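Long-range contacts in putative acetylornithine deacetylase (Sulfolobus tokodaii, PDB 3VPC), which probably catalyses the ATP-dependent attachment of glutamate to the C-terminal glutamate of the carrier protein LysW, a step in arginine biosynthesis: residues 125-130 with 165-170; 174-179 with 235-240; 6-11 with 54-59. All coordinates share one frame; numbering follows the deposited sequence.

Overall arrangement
Followed from the N terminus, the chain first closes contact 3, where the end of strand 2-7 meets the loop leading into helix 57-69 in the pre-ATP-grasp domain. Contact 1 comes next, joining strands 124-127 and 164-168 across a loop that includes helix 143-154; contact 2 then pairs strands 175-182 and 233-241. The three lie in series, none nested within or crossing another. Contacts 1 and 2 belong to two separate antiparallel sheets of the ATP-grasp domain that both touch ADP, and they meet where Ile-170 packs on 235-240. Contact 3 stands apart, its centre about 27 Å from that of contact 1 and about 24 Å from that of contact 2.

Contact 1: residues 125-130 with 165-170; sequences IDKPPI and IVQEYI. With ADP (adenosine-5'-diphosphate), chain E.
Lys-127 and Gln-167 meet at the N6/N7 edge of the adenine of ADP, on neighbouring antiparallel strands of the four-stranded ATP-grasp sheet that covers the nucleotide. The ammonium group of Lys-127 makes three bonds here: NZ lies 2.7 Å from the alpha-phosphate oxygen O1A of ADP, 3.0 Å from N7 of the adenine, and 3.1 Å from OE1 of Gln-167. That last donor stands above the amide plane, 36° out of it. The same OE1 takes a hydrogen from the adenine amino group, with N6 of ADP 2.9 Å away, so one amide oxygen serves both lysine and base. Replacing Gln-167 by a leucine would probably leave the adenine amino group without one of its two acceptors and Lys-127 with one fewer partner to fix its ammonium group. The second acceptor is O of Glu-168, and N of Ile-170 donates to N1 of ADP at 2.9 Å; together they read the adenine edge much as a base-pairing partner would. Ile-125 lies against the base through CG1, 3.5 Å from C6 of ADP, and the same carbon touches CD1 of Tyr-169.

Behind this first shell, Lys-127 leaves the strand with CG between the backbone N and the carbonyl carbon (chi1 66°) and then runs extended, which carries NZ to the phosphate. Asn-249 also bonds NZ, while Ser-104 holds NE2 of Gln-167. Backbone bonds in both directions between Ile-125 and Gln-167, and between Lys-127 and Ile-165, set the register. Between these pairs Asp-126 faces away from the nucleotide, where Arg-153, Tyr-117 and His-164 bind its carboxylate. Past the strand end, CD1 of Ile-165 packs 3.7 Å from CA of Pro-129.

Contact 2: residues 174-179 with 235-240; sequences GRDIRC and SIDILE. With ADP (adenosine-5'-diphosphate), chain E.
Ser-235 opens the pairing with CB against the carbonyl oxygen of Cys-179, and Ile-236 exchanges two backbone hydrogen bonds with that cysteine, whose sulfur is tied to Cys-189 in a disulfide. Asp-237 lies beside Arg-178, both side chains pointing the same way. The arginine grips it side-on, NE to OD1 at 2.7 Å and NH2 to OD2 at 2.8 Å, with the two planes only 9° apart; a bend at chi3 (-61°) turns the guanidinium to the carboxylate. Asp-237 is a magnesium ligand, and this antiparallel sheet of the ATP-grasp fold carries the metal-binding residues, Glu-250 and Asn-252 following on strand 245-252. In the conformer described, one of two deposited, OD2 of Asp-176 on the adjacent strand accepts from O3' of ADP at 2.8 Å and pairs with Arg-192. Ile-238 forms a second antiparallel hydrogen-bonded pair, CB of Ile-238 lying 4.0 Å from CB of Ile-177. Leu-239 lays CD1 on the face of the adenine away from Ile-125, 4.0 Å from C5 of ADP. Glu-240 then receives Arg-175, whose NE meets OE1 and whose NH2 lies 2.8 Å from OE2, while a water joins OE1 and N of Glu-240 to O of Arg-175.

Contact 3: residues 6-11 with 54-59; sequences IVDIVR and PVSMYR
At the C-terminal end of the parallel sheet in the pre-ATP-grasp domain, the loop after strand 2-7 packs on the one leading into helix 57-69. Asp-8 carries the join. Its OD2 accepts from N of Val-55 at 2.8 Å, in a nearly straight bond (170°), and from its neighbour N of Ile-9 at 2.6 Å; the two donors approach from opposite faces of the carboxylate plane. A chi1 of 56° tucks the carboxylate over its own backbone, where OD2 can take N of Ile-9 as well as N of Val-55. The other oxygen, OD1, is met on its anti side by NH2 of Arg-59 at 3.1 Å. That guanidinium stands almost perpendicular to the carboxylate, with OD1 in its plane, and its NE bonds O of Leu-108 of the second subunit. Toward the strand, CG of Pro-54 rests 3.9 Å from CG2 of Ile-6. Farther along, CG2 of Val-55 sits over the centre of one face of the Arg-11 guanidinium, 3.4 Å from CZ; salt bridges to Glu-14 and Glu-256 hold that group from its NH2 and NH1. Such loops, following adjacent parallel strands and running into helices, are typical of a Rossmann-like alpha/beta domain.

Contact 1: residues 125-130 with 165-170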
loop_
_atom_site.group_PDB
_atom_site.type_symbol
_atom_site.label_atom_id
_atom_site.label_comp_id
_atom_site.label_asym_id
_atom_site.label_seq_id
_atom_site.Cartn_x
_atom_site.Cartn_y
_atom_site.Cartn_z
ATOM N N ILE A 125 -3.095 -15.046 -19.790
ATOM C CA ILE A 125 -2.460 -14.882 -18.502
ATOM C C ILE A 125 -2.172 -13.383 -18.372
ATOM O O ILE A 125 -1.741 -12.763 -19.324
ATOM C CB ILE A 125 -1.125 -15.699 -18.425
ATOM C CG1 ILE A 125 -1.418 -17.215 -18.330
ATOM C CG2 ILE A 125 -0.240 -15.208 -17.260
ATOM C CD1 ILE A 125 -1.912 -17.675 -16.925
ATOM N N ASP A 126 -2.467 -12.807 -17.215
ATOM C CA ASP A 126 -2.012 -11.470 -16.871
ATOM C C ASP A 126 -1.182 -11.562 -15.572
ATOM O O ASP A 126 -1.674 -12.007 -14.511
ATOM C CB ASP A 126 -3.225 -10.552 -16.717
ATOM C CG ASP A 126 -2.876 -9.123 -16.366
ATOM O OD1 ASP A 126 -1.707 -8.806 -16.041
ATOM O OD2 ASP A 126 -3.827 -8.301 -16.395
ATOM N N LYS A 127 0.065 -11.122 -15.650
ATOM C CA LYS A 127 0.904 -11.052 -14.455
ATOM C C LYS A 127 1.725 -9.759 -14.404
ATOM O O LYS A 127 2.018 -9.173 -15.441
ATOM C CB LYS A 127 1.843 -12.264 -14.401
ATOM C CG LYS A 127 2.884 -12.298 -15.516
ATOM C CD LYS A 127 3.495 -13.736 -15.587
ATOM C CE LYS A 127 4.432 -13.885 -16.774
ATOM N NZ LYS A 127 4.796 -15.325 -17.031
ATOM N N PRO A 128 2.098 -9.313 -13.193
ATOM C CA PRO A 128 2.949 -8.120 -13.096
ATOM C C PRO A 128 4.418 -8.456 -13.466
ATOM O O PRO A 128 4.765 -9.630 -13.577
ATOM C CB PRO A 128 2.831 -7.705 -11.620
ATOM C CG PRO A 128 1.915 -8.691 -10.968
ATOM C CD PRO A 128 1.788 -9.885 -11.874
ATOM N N PRO A 129 5.261 -7.431 -13.694
ATOM C CA PRO A 129 6.638 -7.738 -14.129
ATOM C C PRO A 129 7.550 -8.166 -12.982
ATOM O O PRO A 129 8.652 -8.639 -13.225
ATOM C CB PRO A 129 7.128 -6.413 -14.754
ATOM C CG PRO A 129 6.218 -5.363 -14.190
ATOM C CD PRO A 129 4.949 -5.990 -13.735
ATOM N N ILE A 130 7.068 -8.028 -11.747
ATOM C CA ILE A 130 7.876 -8.264 -10.558
ATOM C C ILE A 130 7.399 -9.531 -9.839
ATOM O O ILE A 130 6.197 -9.751 -9.682
ATOM C CB ILE A 130 7.883 -6.978 -9.643
ATOM C CG1 ILE A 130 9.171 -6.175 -9.839
ATOM C CG2 ILE A 130 7.701 -7.316 -8.179
ATOM C CD1 ILE A 130 9.280 -5.405 -11.166
ATOM N N ILE A 165 1.487 -7.691 -17.796
ATOM C CA ILE A 165 2.031 -8.480 -18.899
ATOM C C ILE A 165 0.931 -9.463 -19.328
ATOM O O ILE A 165 0.588 -10.380 -18.597
ATOM C CB ILE A 165 3.312 -9.289 -18.508
ATOM C CG1 ILE A 165 4.384 -8.366 -17.903
ATOM C CG2 ILE A 165 3.848 -9.986 -19.742
ATOM C CD1 ILE A 165 5.649 -9.093 -17.410
ATOM N N VAL A 166 0.376 -9.224 -20.508
ATOM C CA VAL A 166 -0.782 -9.966 -20.993
ATOM C C VAL A 166 -0.296 -10.972 -22.032
ATOM O O VAL A 166 0.185 -10.600 -23.098
ATOM C CB VAL A 166 -1.828 -8.982 -21.586
ATOM C CG1 VAL A 166 -3.054 -9.733 -22.125
ATOM C CG2 VAL A 166 -2.234 -7.960 -20.538
ATOM N N GLN A 167 -0.438 -12.255 -21.708
ATOM C CA GLN A 167 0.188 -13.330 -22.463
ATOM C C GLN A 167 -0.773 -14.398 -22.955
ATOM O O GLN A 167 -1.855 -14.614 -22.366
ATOM C CB GLN A 167 1.208 -14.049 -21.572
ATOM C CG GLN A 167 2.256 -13.157 -20.990
ATOM C CD GLN A 167 3.383 -13.930 -20.380
ATOM O OE1 GLN A 167 3.162 -14.924 -19.679
ATOM N NE2 GLN A 167 4.612 -13.487 -20.643
ATOM N N GLU A 168 -0.364 -15.061 -24.026
ATOM C CA GLU A 168 -0.968 -16.313 -24.420
ATOM C C GLU A 168 -0.938 -17.238 -23.211
ATOM O O GLU A 168 -0.012 -17.179 -22.396
ATOM C CB GLU A 168 -0.199 -16.955 -25.574
ATOM C CG GLU A 168 1.226 -17.467 -25.200
ATOM C CD GLU A 168 1.908 -18.145 -26.362
ATOM O OE1 GLU A 168 1.284 -19.047 -26.978
ATOM O OE2 GLU A 168 3.056 -17.788 -26.663
ATOM N N TYR A 169 -1.971 -18.066 -23.092
ATOM C CA TYR A 169 -2.007 -19.093 -22.063
ATOM C C TYR A 169 -1.420 -20.389 -22.634
ATOM O O TYR A 169 -1.991 -20.999 -23.555
ATOM C CB TYR A 169 -3.454 -19.311 -21.574
ATOM C CG TYR A 169 -3.576 -20.394 -20.516
ATOM C CD1 TYR A 169 -2.605 -20.526 -19.524
ATOM C CD2 TYR A 169 -4.662 -21.284 -20.503
ATOM C CE1 TYR A 169 -2.700 -21.503 -18.545
ATOM C CE2 TYR A 169 -4.757 -22.280 -19.530
ATOM C CZ TYR A 169 -3.770 -22.381 -18.554
ATOM O OH TYR A 169 -3.842 -23.340 -17.555
ATOM N N ILE A 170 -0.283 -20.803 -22.097
ATOM C CA ILE A 170 0.439 -21.942 -22.632
ATOM C C ILE A 170 0.064 -23.200 -21.857
ATOM O O ILE A 170 0.224 -23.268 -20.659
ATOM C CB ILE A 170 1.973 -21.760 -22.609
ATOM C CG1 ILE A 170 2.365 -20.557 -23.474
ATOM C CG2 ILE A 170 2.655 -23.037 -23.138
ATOM C CD1 ILE A 170 3.793 -20.088 -23.293
HETATM P PB ADP E . 6.374 -15.708 -10.545
HETATM O O1B ADP E . 7.599 -14.881 -10.923
HETATM O O2B ADP E . 6.690 -17.141 -10.121
HETATM O O3B ADP E . 5.537 -15.017 -9.498
HETATM P PA ADP E . 5.674 -16.779 -13.158
HETATM O O1A ADP E . 5.570 -16.111 -14.520
HETATM O O2A ADP E . 6.877 -17.687 -12.851
HETATM O O3A ADP E . 5.468 -15.784 -11.913
HETATM O "O5'" ADP E . 4.448 -17.799 -13.174
HETATM C "C5'" ADP E . 4.097 -18.640 -12.095
HETATM C "C4'" ADP E . 3.498 -19.888 -12.728
HETATM O "O4'" ADP E . 2.390 -19.593 -13.578
HETATM C "C3'" ADP E . 4.503 -20.555 -13.646
HETATM O "O3'" ADP E . 5.201 -21.503 -12.868
HETATM C "C2'" ADP E . 3.679 -21.267 -14.669
HETATM O "O2'" ADP E . 3.173 -22.477 -14.074
HETATM C "C1'" ADP E . 2.473 -20.358 -14.781
HETATM N N9 ADP E . 2.511 -19.434 -15.935
HETATM C C8 ADP E . 3.036 -18.184 -15.947
HETATM N N7 ADP E . 2.855 -17.610 -17.157
HETATM C C5 ADP E . 2.208 -18.499 -17.936
HETATM C C6 ADP E . 1.696 -18.522 -19.328
HETATM N N6 ADP E . 1.867 -17.448 -20.132
HETATM N N1 ADP E . 1.057 -19.639 -19.764
HETATM C C2 ADP E . 0.887 -20.709 -18.945
HETATM N N3 ADP E . 1.316 -20.758 -17.667
HETATM C C4 ADP E . 1.964 -19.694 -17.114
#

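Contact 2: residues 174-179 with 235-240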
loop_
_atom_site.group_PDB
_atom_site.type_symbol
_atom_site.label_atom_id
_atom_site.label_comp_id
_atom_site.label_asym_id
_atom_site.label_seq_id
_atom_site.Cartn_x
_atom_site.Cartn_y
_atom_site.Cartn_z
ATOM N N GLY A 174 1.777 -29.599 -19.007
ATOM C CA GLY A 174 1.362 -29.513 -17.608
ATOM C C GLY A 174 2.474 -29.367 -16.590
ATOM O O GLY A 174 2.350 -29.849 -15.461
ATOM N N ARG A 175 3.545 -28.670 -16.965
ATOM C CA ARG A 175 4.703 -28.507 -16.084
ATOM C C ARG A 175 5.584 -27.294 -16.417
ATOM O O ARG A 175 5.518 -26.766 -17.532
ATOM C CB ARG A 175 5.568 -29.769 -16.160
ATOM C CG ARG A 175 6.185 -29.993 -17.527
ATOM C CD ARG A 175 6.520 -31.448 -17.783
ATOM N NE ARG A 175 7.466 -31.589 -18.883
ATOM C CZ ARG A 175 7.995 -32.746 -19.284
ATOM N NH1 ARG A 175 7.660 -33.888 -18.687
ATOM N NH2 ARG A 175 8.854 -32.764 -20.293
ATOM N N ASP A 176 6.389 -26.892 -15.425
ATOM C CA ASP A 176 7.440 -25.881 -15.590
ATOM C C ASP A 176 8.784 -26.589 -15.680
ATOM O O ASP A 176 8.999 -27.627 -15.033
ATOM C CB ASP A 176 7.479 -24.927 -14.386
ATOM C CG ASP A 176 7.983 -23.523 -14.746
ATOM O OD1 ASP A 176 8.863 -23.369 -15.625
ATOM O OD2 ASP A 176 7.489 -22.552 -14.136
ATOM N N ILE A 177 9.691 -26.032 -16.470
ATOM C CA ILE A 177 11.055 -26.533 -16.478
ATOM C C ILE A 177 11.944 -25.454 -15.866
ATOM O O ILE A 177 11.846 -24.275 -16.230
ATOM C CB ILE A 177 11.538 -26.946 -17.887
ATOM C CG1 ILE A 177 10.721 -28.143 -18.420
ATOM C CG2 ILE A 177 13.038 -27.288 -17.852
ATOM C CD1 ILE A 177 10.995 -28.504 -19.897
ATOM N N ARG A 178 12.771 -25.841 -14.897
ATOM C CA ARG A 178 13.714 -24.912 -14.312
ATOM C C ARG A 178 15.141 -25.387 -14.554
ATOM O O ARG A 178 15.474 -26.560 -14.311
ATOM C CB ARG A 178 13.439 -24.714 -12.819
ATOM C CG ARG A 178 14.518 -23.885 -12.101
ATOM C CD ARG A 178 14.034 -23.326 -10.788
ATOM N NE ARG A 178 12.905 -22.442 -10.999
ATOM C CZ ARG A 178 12.130 -21.952 -10.039
ATOM N NH1 ARG A 178 12.353 -22.262 -8.761
ATOM N NH2 ARG A 178 11.117 -21.148 -10.363
ATOM N N CYS A 179 15.984 -24.481 -15.035
ATOM C CA CYS A 179 17.377 -24.796 -15.293
ATOM C C CYS A 179 18.270 -23.843 -14.524
ATOM O O CYS A 179 17.830 -22.741 -14.137
ATOM C CB CYS A 179 17.672 -24.721 -16.803
ATOM S SG CYS A 179 16.532 -25.649 -17.853
ATOM N N SER A 235 19.007 -18.948 -12.491
ATOM C CA SER A 235 18.091 -19.975 -12.950
ATOM C C SER A 235 17.258 -19.447 -14.112
ATOM O O SER A 235 17.117 -18.220 -14.296
ATOM C CB SER A 235 17.172 -20.496 -11.832
ATOM O OG SER A 235 16.363 -19.457 -11.307
ATOM N N ILE A 236 16.750 -20.379 -14.909
ATOM C CA ILE A 236 15.948 -20.064 -16.080
ATOM C C ILE A 236 14.697 -20.919 -16.014
ATOM O O ILE A 236 14.788 -22.154 -15.906
ATOM C CB ILE A 236 16.694 -20.357 -17.425
ATOM C CG1 ILE A 236 18.124 -19.804 -17.412
ATOM C CG2 ILE A 236 15.881 -19.752 -18.629
ATOM C CD1 ILE A 236 19.210 -20.770 -16.788
ATOM N N ASP A 237 13.536 -20.265 -16.053
ATOM C CA ASP A 237 12.264 -20.964 -16.123
ATOM C C ASP A 237 11.742 -21.001 -17.558
ATOM O O ASP A 237 11.621 -19.945 -18.227
ATOM C CB ASP A 237 11.209 -20.321 -15.188
ATOM C CG ASP A 237 11.546 -20.485 -13.708
ATOM O OD1 ASP A 237 12.491 -21.228 -13.371
ATOM O OD2 ASP A 237 10.868 -19.852 -12.861
ATOM N N ILE A 238 11.430 -22.213 -18.011
ATOM C CA ILE A 238 11.043 -22.523 -19.384
ATOM C C ILE A 238 9.645 -23.152 -19.449
ATOM O O ILE A 238 9.297 -23.976 -18.618
ATOM C CB ILE A 238 12.037 -23.571 -19.999
ATOM C CG1 ILE A 238 13.456 -22.990 -20.128
ATOM C CG2 ILE A 238 11.518 -24.114 -21.339
ATOM C CD1 ILE A 238 13.608 -21.994 -21.231
ATOM N N LEU A 239 8.857 -22.783 -20.449
ATOM C CA LEU A 239 7.610 -23.485 -20.695
ATOM C C LEU A 239 7.683 -24.188 -22.032
ATOM O O LEU A 239 8.172 -23.633 -23.014
ATOM C CB LEU A 239 6.392 -22.546 -20.621
ATOM C CG LEU A 239 6.217 -21.877 -19.247
ATOM C CD1 LEU A 239 5.236 -20.730 -19.331
ATOM C CD2 LEU A 239 5.776 -22.871 -18.178
ATOM N N GLU A 240 7.199 -25.428 -22.064
ATOM C CA GLU A 240 7.028 -26.116 -23.334
ATOM C C GLU A 240 5.828 -25.532 -24.079
ATOM O O GLU A 240 4.788 -25.240 -23.480
ATOM C CB GLU A 240 6.872 -27.621 -23.118
ATOM C CG GLU A 240 8.131 -28.254 -22.561
ATOM C CD GLU A 240 7.867 -29.491 -21.713
ATOM O OE1 GLU A 240 7.054 -29.417 -20.758
ATOM O OE2 GLU A 240 8.498 -30.540 -21.993
HETATM P PB ADP E . 6.374 -15.708 -10.545
HETATM O O1B ADP E . 7.599 -14.881 -10.923
HETATM O O2B ADP E . 6.690 -17.141 -10.121
HETATM O O3B ADP E . 5.537 -15.017 -9.498
HETATM P PA ADP E . 5.674 -16.779 -13.158
HETATM O O1A ADP E . 5.570 -16.111 -14.520
HETATM O O2A ADP E . 6.877 -17.687 -12.851
HETATM O O3A ADP E . 5.468 -15.784 -11.913
HETATM O "O5'" ADP E . 4.448 -17.799 -13.174
HETATM C "C5'" ADP E . 4.097 -18.640 -12.095
HETATM C "C4'" ADP E . 3.498 -19.888 -12.728
HETATM O "O4'" ADP E . 2.390 -19.593 -13.578
HETATM C "C3'" ADP E . 4.503 -20.555 -13.646
HETATM O "O3'" ADP E . 5.201 -21.503 -12.868
HETATM C "C2'" ADP E . 3.679 -21.267 -14.669
HETATM O "O2'" ADP E . 3.173 -22.477 -14.074
HETATM C "C1'" ADP E . 2.473 -20.358 -14.781
HETATM N N9 ADP E . 2.511 -19.434 -15.935
HETATM C C8 ADP E . 3.036 -18.184 -15.947
HETATM N N7 ADP E . 2.855 -17.610 -17.157
HETATM C C5 ADP E . 2.208 -18.499 -17.936
HETATM C C6 ADP E . 1.696 -18.522 -19.328
HETATM N N6 ADP E . 1.867 -17.448 -20.132
HETATM N N1 ADP E . 1.057 -19.639 -19.764
HETATM C C2 ADP E . 0.887 -20.709 -18.945
HETATM N N3 ADP E . 1.316 -20.758 -17.667
HETATM C C4 ADP E . 1.964 -19.694 -17.114
HETATM O O HOH W 1 7.044 -27.052 -19.651
#

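Contact 3: residues 6-11 with 54-59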
loop_
_atom_site.group_PDB
_atom_site.type_symbol
_atom_site.label_atom_id
_atom_site.label_comp_id
_atom_site.label_asym_id
_atom_site.label_seq_id
_atom_site.Cartn_x
_atom_site.Cartn_y
_atom_site.Cartn_z
ATOM N N ILE A 6 27.507 -11.897 0.301
ATOM C CA ILE A 6 26.567 -10.846 0.736
ATOM C C ILE A 6 25.221 -11.500 1.003
ATOM O O ILE A 6 24.659 -12.129 0.120
ATOM C CB ILE A 6 26.401 -9.753 -0.348
ATOM C CG1 ILE A 6 27.764 -9.154 -0.723
ATOM C CG2 ILE A 6 25.413 -8.677 0.094
ATOM C CD1 ILE A 6 28.563 -8.579 0.462
ATOM N N VAL A 7 24.729 -11.386 2.237
ATOM C CA VAL A 7 23.524 -12.088 2.663
ATOM C C VAL A 7 22.587 -11.100 3.388
ATOM O O VAL A 7 22.988 -9.983 3.696
ATOM C CB VAL A 7 23.871 -13.325 3.586
ATOM C CG1 VAL A 7 24.914 -14.234 2.905
ATOM C CG2 VAL A 7 24.354 -12.876 4.961
ATOM N N ASP A 8 21.339 -11.497 3.595
ATOM C CA ASP A 8 20.474 -10.841 4.593
ATOM C C ASP A 8 19.770 -11.892 5.463
ATOM O O ASP A 8 19.918 -11.882 6.689
ATOM C CB ASP A 8 19.487 -9.825 3.970
ATOM C CG ASP A 8 18.592 -10.420 2.887
ATOM O OD1 ASP A 8 17.718 -9.683 2.380
ATOM O OD2 ASP A 8 18.743 -11.597 2.508
ATOM N N ILE A 9 19.028 -12.793 4.829
ATOM C CA ILE A 9 18.507 -13.978 5.508
ATOM C C ILE A 9 19.257 -15.206 5.006
ATOM O O ILE A 9 19.186 -15.558 3.813
ATOM C CB ILE A 9 16.977 -14.133 5.337
ATOM C CG1 ILE A 9 16.260 -12.955 6.022
ATOM C CG2 ILE A 9 16.502 -15.506 5.903
ATOM C CD1 ILE A 9 14.776 -12.799 5.642
ATOM N N VAL A 10 19.978 -15.848 5.925
ATOM C CA VAL A 10 20.844 -16.972 5.569
ATOM C C VAL A 10 20.007 -18.256 5.417
ATOM O O VAL A 10 19.573 -18.848 6.414
ATOM C CB VAL A 10 21.997 -17.127 6.600
ATOM C CG1 VAL A 10 22.879 -18.334 6.279
ATOM C CG2 VAL A 10 22.834 -15.867 6.640
ATOM N N ARG A 11 19.768 -18.668 4.172
ATOM C CA ARG A 11 19.024 -19.894 3.913
ATOM C C ARG A 11 20.028 -21.030 3.700
ATOM O O ARG A 11 21.242 -20.807 3.758
ATOM C CB ARG A 11 18.125 -19.760 2.685
ATOM C CG ARG A 11 17.136 -18.579 2.697
ATOM C CD ARG A 11 16.694 -18.267 1.257
ATOM N NE ARG A 11 17.791 -17.675 0.480
ATOM C CZ ARG A 11 17.663 -17.129 -0.734
ATOM N NH1 ARG A 11 16.481 -17.102 -1.341
ATOM N NH2 ARG A 11 18.714 -16.571 -1.334
ATOM N N PRO A 54 21.424 -11.631 -1.134
ATOM C CA PRO A 54 20.224 -11.198 -0.417
ATOM C C PRO A 54 18.951 -11.757 -1.040
ATOM O O PRO A 54 18.852 -11.904 -2.260
ATOM C CB PRO A 54 20.270 -9.671 -0.558
ATOM C CG PRO A 54 21.702 -9.361 -0.704
ATOM C CD PRO A 54 22.233 -10.471 -1.561
ATOM N N VAL A 55 17.989 -12.064 -0.185
ATOM C CA VAL A 55 16.719 -12.665 -0.566
ATOM C C VAL A 55 15.773 -11.641 -1.193
ATOM O O VAL A 55 14.849 -11.997 -1.914
ATOM C CB VAL A 55 16.038 -13.308 0.661
ATOM C CG1 VAL A 55 14.647 -13.817 0.313
ATOM C CG2 VAL A 55 16.884 -14.456 1.192
ATOM N N SER A 56 15.974 -10.370 -0.904
ATOM C CA SER A 56 15.115 -9.357 -1.512
ATOM C C SER A 56 15.833 -8.644 -2.657
ATOM O O SER A 56 17.040 -8.398 -2.595
ATOM C CB SER A 56 14.557 -8.382 -0.472
ATOM O OG SER A 56 15.580 -7.669 0.185
ATOM N N MET A 57 15.085 -8.351 -3.717
ATOM C CA MET A 57 15.680 -7.745 -4.910
ATOM C C MET A 57 16.397 -6.436 -4.612
ATOM O O MET A 57 17.540 -6.262 -5.023
ATOM C CB MET A 57 14.662 -7.578 -6.050
ATOM C CG MET A 57 15.301 -6.969 -7.325
ATOM S SD MET A 57 14.132 -6.806 -8.684
ATOM C CE MET A 57 15.151 -5.912 -9.868
ATOM N N TYR A 58 15.756 -5.512 -3.889
ATOM C CA TYR A 58 16.414 -4.227 -3.593
ATOM C C TYR A 58 17.741 -4.400 -2.856
ATOM O O TYR A 58 18.726 -3.764 -3.196
ATOM C CB TYR A 58 15.486 -3.252 -2.848
ATOM C CG TYR A 58 15.332 -3.471 -1.366
ATOM C CD1 TYR A 58 14.532 -4.504 -0.865
ATOM C CD2 TYR A 58 15.955 -2.621 -0.456
ATOM C CE1 TYR A 58 14.378 -4.694 0.514
ATOM C CE2 TYR A 58 15.803 -2.796 0.921
ATOM C CZ TYR A 58 15.015 -3.830 1.394
ATOM O OH TYR A 58 14.868 -4.002 2.755
ATOM N N ARG A 59 17.796 -5.304 -1.890
ATOM C CA ARG A 59 19.071 -5.555 -1.212
ATOM C C ARG A 59 20.159 -6.149 -2.108
ATOM O O ARG A 59 21.304 -5.768 -2.000
ATOM C CB ARG A 59 18.864 -6.414 0.035
ATOM C CG ARG A 59 18.116 -5.659 1.131
ATOM C CD ARG A 59 18.190 -6.367 2.440
ATOM N NE ARG A 59 17.476 -5.675 3.513
ATOM C CZ ARG A 59 16.767 -6.305 4.443
ATOM N NH1 ARG A 59 16.140 -5.627 5.410
ATOM N NH2 ARG A 59 16.669 -7.620 4.386
#